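Local coordinates for uricase (Bacillus fastidiosus, PDB 4R8X), which probably catalyses the oxygen-dependent oxidation of urate to 5-hydroxyisourate, the first step from urate towards (S)-allantoin, at residues D[47-52]-D[70-75]; D[140-145]-D[227-232]; D[164-169]-D[223-228]. All blocks are in the same frame, centred on the assembly; numbering follows the deposited sequence. Where two conformers were deposited one is given.

Interaction 1: D[47-52]-D[70-75]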
loop_
_atom_site.group_PDB
_atom_site.type_symbol
_atom_site.label_atom_id
_atom_site.label_comp_id
_atom_site.label_asym_id
_atom_site.label_seq_id
_atom_site.Cartn_x
_atom_site.Cartn_y
_atom_site.Cartn_z
ATOM N N VAL D 47 -5.968 20.447 -7.042
ATOM C CA VAL D 47 -6.358 21.573 -7.889
ATOM C C VAL D 47 -5.551 21.591 -9.170
ATOM O O VAL D 47 -4.342 21.368 -9.148
ATOM C CB VAL D 47 -6.203 22.938 -7.160
ATOM C CG1 VAL D 47 -4.779 23.146 -6.631
ATOM C CG2 VAL D 47 -6.630 24.092 -8.071
ATOM N N ALA D 48 -6.234 21.835 -10.290
ATOM C CA ALA D 48 -5.582 21.998 -11.580
ATOM C C ALA D 48 -6.009 23.329 -12.176
ATOM O O ALA D 48 -7.206 23.641 -12.199
ATOM C CB ALA D 48 -5.959 20.858 -12.518
ATOM N N LEU D 49 -5.033 24.111 -12.633
ATOM C CA LEU D 49 -5.305 25.373 -13.323
ATOM C C LEU D 49 -5.146 25.175 -14.825
ATOM O O LEU D 49 -4.256 24.467 -15.279
ATOM C CB LEU D 49 -4.343 26.456 -12.833
ATOM C CG LEU D 49 -4.241 26.684 -11.327
ATOM C CD1 LEU D 49 -3.457 27.958 -11.064
ATOM C CD2 LEU D 49 -5.609 26.749 -10.659
ATOM N N LYS D 50 -6.008 25.821 -15.604
ATOM C CA LYS D 50 -5.975 25.708 -17.061
ATOM C C LYS D 50 -6.111 27.064 -17.722
ATOM O O LYS D 50 -6.742 27.977 -17.185
ATOM C CB LYS D 50 -7.121 24.828 -17.563
ATOM C CG LYS D 50 -7.088 23.390 -17.080
ATOM C CD LYS D 50 -8.338 22.638 -17.520
ATOM C CE LYS D 50 -8.325 21.198 -17.016
ATOM N NZ LYS D 50 -9.529 20.454 -17.483
ATOM N N GLY D 51 -5.526 27.178 -18.907
ATOM C CA GLY D 51 -5.698 28.360 -19.728
ATOM C C GLY D 51 -4.671 28.431 -20.832
ATOM O O GLY D 51 -3.520 28.058 -20.642
ATOM N N GLU D 52 -5.087 28.926 -21.991
ATOM C CA GLU D 52 -4.185 29.055 -23.127
ATOM C C GLU D 52 -2.965 29.909 -22.784
ATOM O O GLU D 52 -1.895 29.735 -23.366
ATOM C CB GLU D 52 -4.922 29.659 -24.326
ATOM C CG GLU D 52 -5.586 30.996 -24.024
ATOM C CD GLU D 52 -6.076 31.708 -25.272
ATOM O OE1 GLU D 52 -5.448 31.543 -26.341
ATOM O OE2 GLU D 52 -7.089 32.433 -25.186
ATOM N N ASP D 70 2.714 25.986 -4.482
ATOM C CA ASP D 70 2.641 26.215 -3.048
ATOM C C ASP D 70 1.618 27.308 -2.727
ATOM O O ASP D 70 0.884 27.219 -1.742
ATOM C CB ASP D 70 4.019 26.574 -2.504
ATOM C CG ASP D 70 4.007 26.853 -1.025
ATOM O OD1 ASP D 70 4.032 25.883 -0.247
ATOM O OD2 ASP D 70 3.987 28.043 -0.642
ATOM N N SER D 71 1.563 28.333 -3.572
ATOM C CA SER D 71 0.566 29.384 -3.414
ATOM C C SER D 71 -0.850 28.859 -3.592
ATOM O O SER D 71 -1.771 29.315 -2.919
ATOM C CB SER D 71 0.835 30.521 -4.399
ATOM O OG SER D 71 2.126 31.045 -4.188
ATOM N N MET D 72 -1.025 27.893 -4.488
ATOM C CA MET D 72 -2.333 27.260 -4.663
ATOM C C MET D 72 -2.774 26.550 -3.399
ATOM O O MET D 72 -3.951 26.596 -3.022
ATOM C CB MET D 72 -2.326 26.252 -5.798
ATOM C CG MET D 72 -1.954 26.806 -7.138
ATOM S SD MET D 72 -2.013 25.477 -8.349
ATOM C CE MET D 72 -0.896 26.154 -9.555
ATOM N N LYS D 73 -1.824 25.866 -2.767
ATOM C CA LYS D 73 -2.079 25.180 -1.520
ATOM C C LYS D 73 -2.537 26.172 -0.448
ATOM O O LYS D 73 -3.533 25.941 0.229
ATOM C CB LYS D 73 -0.824 24.422 -1.083
ATOM C CG LYS D 73 -0.864 23.904 0.347
ATOM C CD LYS D 73 0.518 23.511 0.834
ATOM C CE LYS D 73 1.449 24.715 0.925
ATOM N NZ LYS D 73 1.194 25.613 2.079
ATOM N N ASN D 74 -1.827 27.294 -0.324
ATOM C CA ASN D 74 -2.202 28.331 0.634
ATOM C C ASN D 74 -3.590 28.889 0.342
ATOM O O ASN D 74 -4.382 29.121 1.244
ATOM C CB ASN D 74 -1.190 29.486 0.628
ATOM C CG ASN D 74 0.181 29.079 1.134
ATOM O OD1 ASN D 74 0.314 28.123 1.893
ATOM N ND2 ASN D 74 1.212 29.829 0.731
ATOM N N PHE D 75 -3.874 29.102 -0.937
ATOM C CA PHE D 75 -5.174 29.601 -1.373
ATOM C C PHE D 75 -6.303 28.693 -0.880
ATOM O O PHE D 75 -7.299 29.165 -0.315
ATOM C CB PHE D 75 -5.180 29.672 -2.898
ATOM C CG PHE D 75 -6.315 30.477 -3.491
ATOM C CD1 PHE D 75 -7.554 29.894 -3.733
ATOM C CD2 PHE D 75 -6.122 31.802 -3.859
ATOM C CE1 PHE D 75 -8.590 30.623 -4.309
ATOM C CE2 PHE D 75 -7.154 32.534 -4.434
ATOM C CZ PHE D 75 -8.382 31.949 -4.659
#
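Leu49, near the end of strand 40-50, and Met72 of helix 69-82 reach toward each other tip to tip. The tight spot is between their methyls: Leu49 CD1 lies 3.5 Å from Met72 CE, closer than carbon atoms usually pack. Leu49 CG backs this up at 3.8 Å from the same CE. Met72 leaves the helix with CG anti to its carbonyl carbon (chi1 -59°) and stays extended beyond, which carries sulfur and methyl straight to the strand. Val47, two residues back on the same face, meets the chain further in and more loosely, with CG1 4.0 Å from Met72 SD and crossing it at a slant. Tyr7, Val67 and Val109 help to enclose this apolar patch. Shortening Leu49 to an alanine would probably open a gap beside Met72 CE and set that methyl free to turn. The polar side of the helix contrasts with this core. Lys73 points away from the strand and is partly exposed; its NZ donates to Asn74 OD1 at 2.7 Å and makes a longer ion pair with Asp70 OD1. Asn74 ND2 goes on to bond Tyr187 O and Thr189 OG1 of a second subunit. A helix laid by its apolar side on an antiparallel sheet is the layering of the T-fold, the domain type from which uricases are built.

Interaction 2: D[140-145]-D[227-232]. Unlike the reference sequence in segment 140-145: Val144 (reference Ala).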
loop_
_atom_site.group_PDB
_atom_site.type_symbol
_atom_site.label_atom_id
_atom_site.label_comp_id
_atom_site.label_asym_id
_atom_site.label_seq_id
_atom_site.Cartn_x
_atom_site.Cartn_y
_atom_site.Cartn_z
ATOM N N ARG D 140 -10.998 4.461 7.719
ATOM C CA ARG D 140 -10.378 3.993 6.487
ATOM C C ARG D 140 -11.387 3.248 5.622
ATOM O O ARG D 140 -11.010 2.538 4.695
ATOM C CB ARG D 140 -9.171 3.098 6.775
ATOM C CG ARG D 140 -7.911 3.873 7.122
ATOM C CD ARG D 140 -7.893 4.238 8.577
ATOM N NE ARG D 140 -7.420 3.124 9.376
ATOM C CZ ARG D 140 -7.709 2.936 10.661
ATOM N NH1 ARG D 140 -8.496 3.772 11.307
ATOM N NH2 ARG D 140 -7.212 1.895 11.298
ATOM N N ASN D 141 -12.669 3.418 5.937
ATOM C CA ASN D 141 -13.732 2.802 5.151
ATOM C C ASN D 141 -14.198 3.722 4.018
ATOM O O ASN D 141 -13.403 4.482 3.463
ATOM C CB ASN D 141 -14.880 2.363 6.060
ATOM C CG ASN D 141 -14.457 1.279 7.022
ATOM O OD1 ASN D 141 -13.602 0.470 6.693
ATOM N ND2 ASN D 141 -15.060 1.253 8.206
ATOM N N GLU D 142 -15.475 3.640 3.656
ATOM C CA GLU D 142 -15.970 4.436 2.534
ATOM C C GLU D 142 -15.887 5.933 2.814
ATOM O O GLU D 142 -15.947 6.373 3.966
ATOM C CB GLU D 142 -17.389 4.031 2.164
ATOM C CG GLU D 142 -18.420 4.296 3.246
ATOM C CD GLU D 142 -18.684 3.086 4.120
ATOM O OE1 GLU D 142 -19.811 2.982 4.634
ATOM O OE2 GLU D 142 -17.777 2.252 4.316
ATOM N N TYR D 143 -15.743 6.720 1.755
ATOM C CA TYR D 143 -15.536 8.143 1.927
ATOM C C TYR D 143 -16.197 8.922 0.795
ATOM O O TYR D 143 -16.351 8.416 -0.317
ATOM C CB TYR D 143 -14.036 8.452 2.046
ATOM C CG TYR D 143 -13.228 8.059 0.834
ATOM C CD1 TYR D 143 -12.649 6.795 0.735
ATOM C CD2 TYR D 143 -13.052 8.946 -0.222
ATOM C CE1 TYR D 143 -11.908 6.432 -0.380
ATOM C CE2 TYR D 143 -12.315 8.598 -1.335
ATOM C CZ TYR D 143 -11.751 7.342 -1.417
ATOM O OH TYR D 143 -11.030 6.998 -2.534
ATOM N N VAL D 144 -16.573 10.155 1.103
ATOM C CA VAL D 144 -17.249 11.023 0.162
ATOM C C VAL D 144 -16.283 11.588 -0.861
ATOM O O VAL D 144 -15.149 11.932 -0.548
ATOM C CB VAL D 144 -17.940 12.173 0.923
ATOM C CG1 VAL D 144 -18.670 13.103 -0.037
ATOM C CG2 VAL D 144 -18.912 11.615 1.946
ATOM N N THR D 145 -16.749 11.703 -2.100
ATOM C CA THR D 145 -15.951 12.306 -3.157
ATOM C C THR D 145 -16.731 13.429 -3.851
ATOM O O THR D 145 -17.964 13.465 -3.813
ATOM C CB THR D 145 -15.529 11.258 -4.217
ATOM O OG1 THR D 145 -16.700 10.686 -4.817
ATOM C CG2 THR D 145 -14.692 10.145 -3.570
ATOM N N GLN D 227 -26.491 8.922 2.721
ATOM C CA GLN D 227 -27.834 8.436 2.405
ATOM C C GLN D 227 -27.789 7.428 1.267
ATOM O O GLN D 227 -28.474 6.402 1.293
ATOM C CB GLN D 227 -28.753 9.589 2.026
ATOM C CG GLN D 227 -28.997 10.565 3.138
ATOM C CD GLN D 227 -29.908 11.693 2.708
ATOM O OE1 GLN D 227 -29.510 12.569 1.937
ATOM N NE2 GLN D 227 -31.138 11.674 3.197
ATOM N N VAL D 228 -26.961 7.723 0.275
ATOM C CA VAL D 228 -26.791 6.848 -0.873
ATOM C C VAL D 228 -26.172 5.522 -0.438
ATOM O O VAL D 228 -26.613 4.455 -0.871
ATOM C CB VAL D 228 -25.947 7.541 -1.957
ATOM C CG1 VAL D 228 -25.587 6.573 -3.061
ATOM C CG2 VAL D 228 -26.717 8.739 -2.553
ATOM N N ARG D 229 -25.165 5.591 0.431
ATOM C CA ARG D 229 -24.547 4.398 1.010
ATOM C C ARG D 229 -25.603 3.551 1.726
ATOM O O ARG D 229 -25.649 2.327 1.572
ATOM C CB ARG D 229 -23.424 4.823 1.962
ATOM C CG ARG D 229 -22.614 3.700 2.602
ATOM C CD ARG D 229 -23.194 3.273 3.949
ATOM N NE ARG D 229 -23.543 4.415 4.791
ATOM C CZ ARG D 229 -22.667 5.131 5.488
ATOM N NH1 ARG D 229 -21.376 4.832 5.450
ATOM N NH2 ARG D 229 -23.082 6.152 6.225
ATOM N N ASP D 230 -26.453 4.200 2.515
ATOM C CA ASP D 230 -27.518 3.496 3.225
ATOM C C ASP D 230 -28.544 2.870 2.277
ATOM O O ASP D 230 -29.050 1.781 2.554
ATOM C CB ASP D 230 -28.211 4.413 4.230
ATOM C CG ASP D 230 -27.322 4.771 5.406
ATOM O OD1 ASP D 230 -26.285 4.095 5.612
ATOM O OD2 ASP D 230 -27.668 5.735 6.119
ATOM N N ILE D 231 -28.860 3.543 1.169
ATOM C CA ILE D 231 -29.745 2.943 0.172
ATOM C C ILE D 231 -29.094 1.689 -0.415
ATOM O O ILE D 231 -29.714 0.632 -0.496
ATOM C CB ILE D 231 -30.114 3.925 -0.947
ATOM C CG1 ILE D 231 -31.005 5.038 -0.400
ATOM C CG2 ILE D 231 -30.831 3.201 -2.090
ATOM C CD1 ILE D 231 -31.223 6.152 -1.398
ATOM N N ALA D 232 -27.842 1.807 -0.826
ATOM C CA ALA D 232 -27.106 0.657 -1.355
ATOM C C ALA D 232 -27.116 -0.541 -0.408
ATOM O O ALA D 232 -27.391 -1.665 -0.824
ATOM C CB ALA D 232 -25.672 1.052 -1.679
#
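Glu142 and Arg229 are joined by a short salt bridge, Arg229 NH1 donating to Glu142 OE1 at 2.6 Å. It links the loop leading into strand 143-153 with helix 225-238. The N-H...O angle of 145° leaves the bond somewhat bent. The carboxylate oxygen sits at the guanidinium edge, close to its plane, whereas NH1 comes in on the anti side of OE1 and out of the carboxylate plane. The two flat groups are therefore steeply turned, 74° apart, and meet at one nitrogen and one oxygen instead of as a two-bonded pair. Arg229 sets out with CG anti to the backbone N (chi1 -177°) and then bends twice, which brings CG and CD as well as NH1 near OE1. The same fold brings NE back to its helix neighbour, where it donates to Asp230 OD1 at 2.9 Å from above that carboxylate. Asp230 OD2 in turn bonds Ser31 OG, so each oxygen of this acid has a partner. Glu142 OE2 is also hydrogen-bonded outside the two segments, and OE1 has a second, long and weak ion pair with Arg137 NH1 of a third subunit. Ile169 packs against the arginine from the neighbouring strand. One guanidinium thus bridges two carboxylates whose nearest oxygens, Glu142 OE1 and Asp230 OD1, stay 6.6 Å apart; its positive charge probably offsets their mutual repulsion and favours the ionised form of both acids.

Interaction 3: D[164-169]-D[223-228]; sequences SGIADI and VAAEQV
Ile166 and Ala225 meet where the first turn of helix 225-238 lies against strand 156-173, a helix-on-sheet contact of the T-fold expected for uricases. Ile166 can be traced outward from its backbone. CB already touches the helix, 4.0 Å from Ala225 CB. At the branch, CG2 leans toward the next turn, where Val228 CG1 lies 4.5 Å away, just beyond contact. The other arm, CG1, is anti to the backbone N (chi1 -176°) and passes Ala225 at a greater distance than CB does. The second torsion then brings CD1 back, and this end methyl again lies 4.0 Å from Ala225 CB. The alanine methyl is thereby held between the root and the tip of the isoleucine rather than pressed against the middle of its chain. A third neighbour is polar: Gly165 O approaches Ala225 CB to 3.7 Å, a backbone contact made where the glycine itself has no side chain. Trp206 and Val144, from the strands flanking strand 156-173, also pack on Ala225, so the small residue fits close to the sheet in a buried setting. No hydrogen bond joins the two segments. The helix start is secured internally, since Val228 N bonds Ala224 O. Ala224, at the N-cap position, has only a methyl and no side-chain acceptor to cap the helix, but its own amide N donates to Gln227 OE1 at 3.2 Å, nearly straight at 157°, on a lone pair in the carbonyl plane.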
loop_
_atom_site.group_PDB
_atom_site.type_symbol
_atom_site.label_atom_id
_atom_site.label_comp_id
_atom_site.label_asym_id
_atom_site.label_seq_id
_atom_site.Cartn_x
_atom_site.Cartn_y
_atom_site.Cartn_z
ATOM N N SER D 164 -20.326 13.949 -7.713
ATOM C CA SER D 164 -20.568 13.652 -6.307
ATOM C C SER D 164 -20.516 12.151 -6.184
ATOM O O SER D 164 -21.017 11.438 -7.053
ATOM C CB SER D 164 -21.964 14.104 -5.871
ATOM O OG SER D 164 -22.143 15.476 -6.125
ATOM N N GLY D 165 -19.927 11.648 -5.110
ATOM C CA GLY D 165 -19.898 10.211 -4.939
ATOM C C GLY D 165 -19.556 9.702 -3.559
ATOM O O GLY D 165 -19.227 10.468 -2.648
ATOM N N ILE D 166 -19.676 8.392 -3.423
ATOM C CA ILE D 166 -19.168 7.672 -2.266
ATOM C C ILE D 166 -18.265 6.572 -2.815
ATOM O O ILE D 166 -18.629 5.843 -3.745
ATOM C CB ILE D 166 -20.309 7.113 -1.366
ATOM C CG1 ILE D 166 -19.745 6.452 -0.104
ATOM C CG2 ILE D 166 -21.175 6.118 -2.106
ATOM C CD1 ILE D 166 -19.601 7.402 1.068
ATOM N N ALA D 167 -17.066 6.471 -2.257
ATOM C CA ALA D 167 -16.043 5.559 -2.756
ATOM C C ALA D 167 -15.763 4.468 -1.732
ATOM O O ALA D 167 -15.857 4.705 -0.529
ATOM C CB ALA D 167 -14.763 6.328 -3.049
ATOM N N ASP D 168 -15.444 3.272 -2.221
ATOM C CA ASP D 168 -14.940 2.182 -1.379
ATOM C C ASP D 168 -15.940 1.609 -0.377
ATOM O O ASP D 168 -15.576 1.299 0.762
ATOM C CB ASP D 168 -13.661 2.592 -0.637
ATOM C CG ASP D 168 -12.495 2.847 -1.567
ATOM O OD1 ASP D 168 -12.615 2.590 -2.786
ATOM O OD2 ASP D 168 -11.449 3.307 -1.068
ATOM N N ILE D 169 -17.192 1.461 -0.794
ATOM C CA ILE D 169 -18.154 0.682 -0.019
ATOM C C ILE D 169 -17.774 -0.792 -0.209
ATOM O O ILE D 169 -17.600 -1.243 -1.335
ATOM C CB ILE D 169 -19.592 0.913 -0.529
ATOM C CG1 ILE D 169 -20.067 2.327 -0.206
ATOM C CG2 ILE D 169 -20.545 -0.112 0.041
ATOM C CD1 ILE D 169 -21.395 2.666 -0.861
ATOM N N VAL D 223 -28.208 15.793 -1.699
ATOM C CA VAL D 223 -28.110 14.353 -1.528
ATOM C C VAL D 223 -26.810 14.019 -0.805
ATOM O O VAL D 223 -25.729 14.151 -1.364
ATOM C CB VAL D 223 -28.171 13.621 -2.882
ATOM C CG1 VAL D 223 -28.129 12.110 -2.676
ATOM C CG2 VAL D 223 -29.436 14.015 -3.634
ATOM N N ALA D 224 -26.917 13.586 0.445
ATOM C CA ALA D 224 -25.736 13.194 1.205
ATOM C C ALA D 224 -25.268 11.809 0.773
ATOM O O ALA D 224 -26.079 10.878 0.652
ATOM C CB ALA D 224 -26.025 13.218 2.703
ATOM N N ALA D 225 -23.965 11.681 0.526
ATOM C CA ALA D 225 -23.376 10.392 0.143
ATOM C C ALA D 225 -23.721 9.295 1.144
ATOM O O ALA D 225 -23.887 8.143 0.769
ATOM C CB ALA D 225 -21.852 10.511 -0.033
ATOM N N GLU D 226 -23.843 9.657 2.418
ATOM C CA GLU D 226 -24.191 8.689 3.448
ATOM C C GLU D 226 -25.580 8.105 3.236
ATOM O O GLU D 226 -25.823 6.931 3.543
ATOM C CB GLU D 226 -24.097 9.334 4.830
ATOM C CG GLU D 226 -22.667 9.598 5.286
ATOM C CD GLU D 226 -22.097 10.937 4.825
ATOM O OE1 GLU D 226 -21.002 11.290 5.302
ATOM O OE2 GLU D 226 -22.727 11.634 4.004
ATOM N N GLN D 227 -26.491 8.922 2.721
ATOM C CA GLN D 227 -27.834 8.436 2.405
ATOM C C GLN D 227 -27.789 7.428 1.267
ATOM O O GLN D 227 -28.474 6.402 1.293
ATOM C CB GLN D 227 -28.753 9.589 2.026
ATOM C CG GLN D 227 -28.997 10.565 3.138
ATOM C CD GLN D 227 -29.908 11.693 2.708
ATOM O OE1 GLN D 227 -29.510 12.569 1.937
ATOM N NE2 GLN D 227 -31.138 11.674 3.197
ATOM N N VAL D 228 -26.961 7.723 0.275
ATOM C CA VAL D 228 -26.791 6.848 -0.873
ATOM C C VAL D 228 -26.172 5.522 -0.438
ATOM O O VAL D 228 -26.613 4.455 -0.871
ATOM C CB VAL D 228 -25.947 7.541 -1.957
ATOM C CG1 VAL D 228 -25.587 6.573 -3.061
ATOM C CG2 VAL D 228 -26.717 8.739 -2.553
#

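In the fold
Interactions 2 and 3 are neighbours, their centres 4 Å apart: both use helix 225-238, sharing Gln227 and Val228, and their strands 143-153 and 156-173 are adjacent and antiparallel. Probable hydrogen bonds knit them together, Thr145 N to Gly165 O and Tyr143 O to Ala167 N, each 2.8 Å. Interaction 1 lies on the same sheet but far along it, its centre 29 Å from that of interaction 2 and 27 Å from that of interaction 3, around another helix. A second subunit borders interaction 1, a third borders the central pair. All three lie away from the predicted urate-binding residues Phe179, Arg196, Gln245 and Asn271, and belong to the framework rather than the pocket.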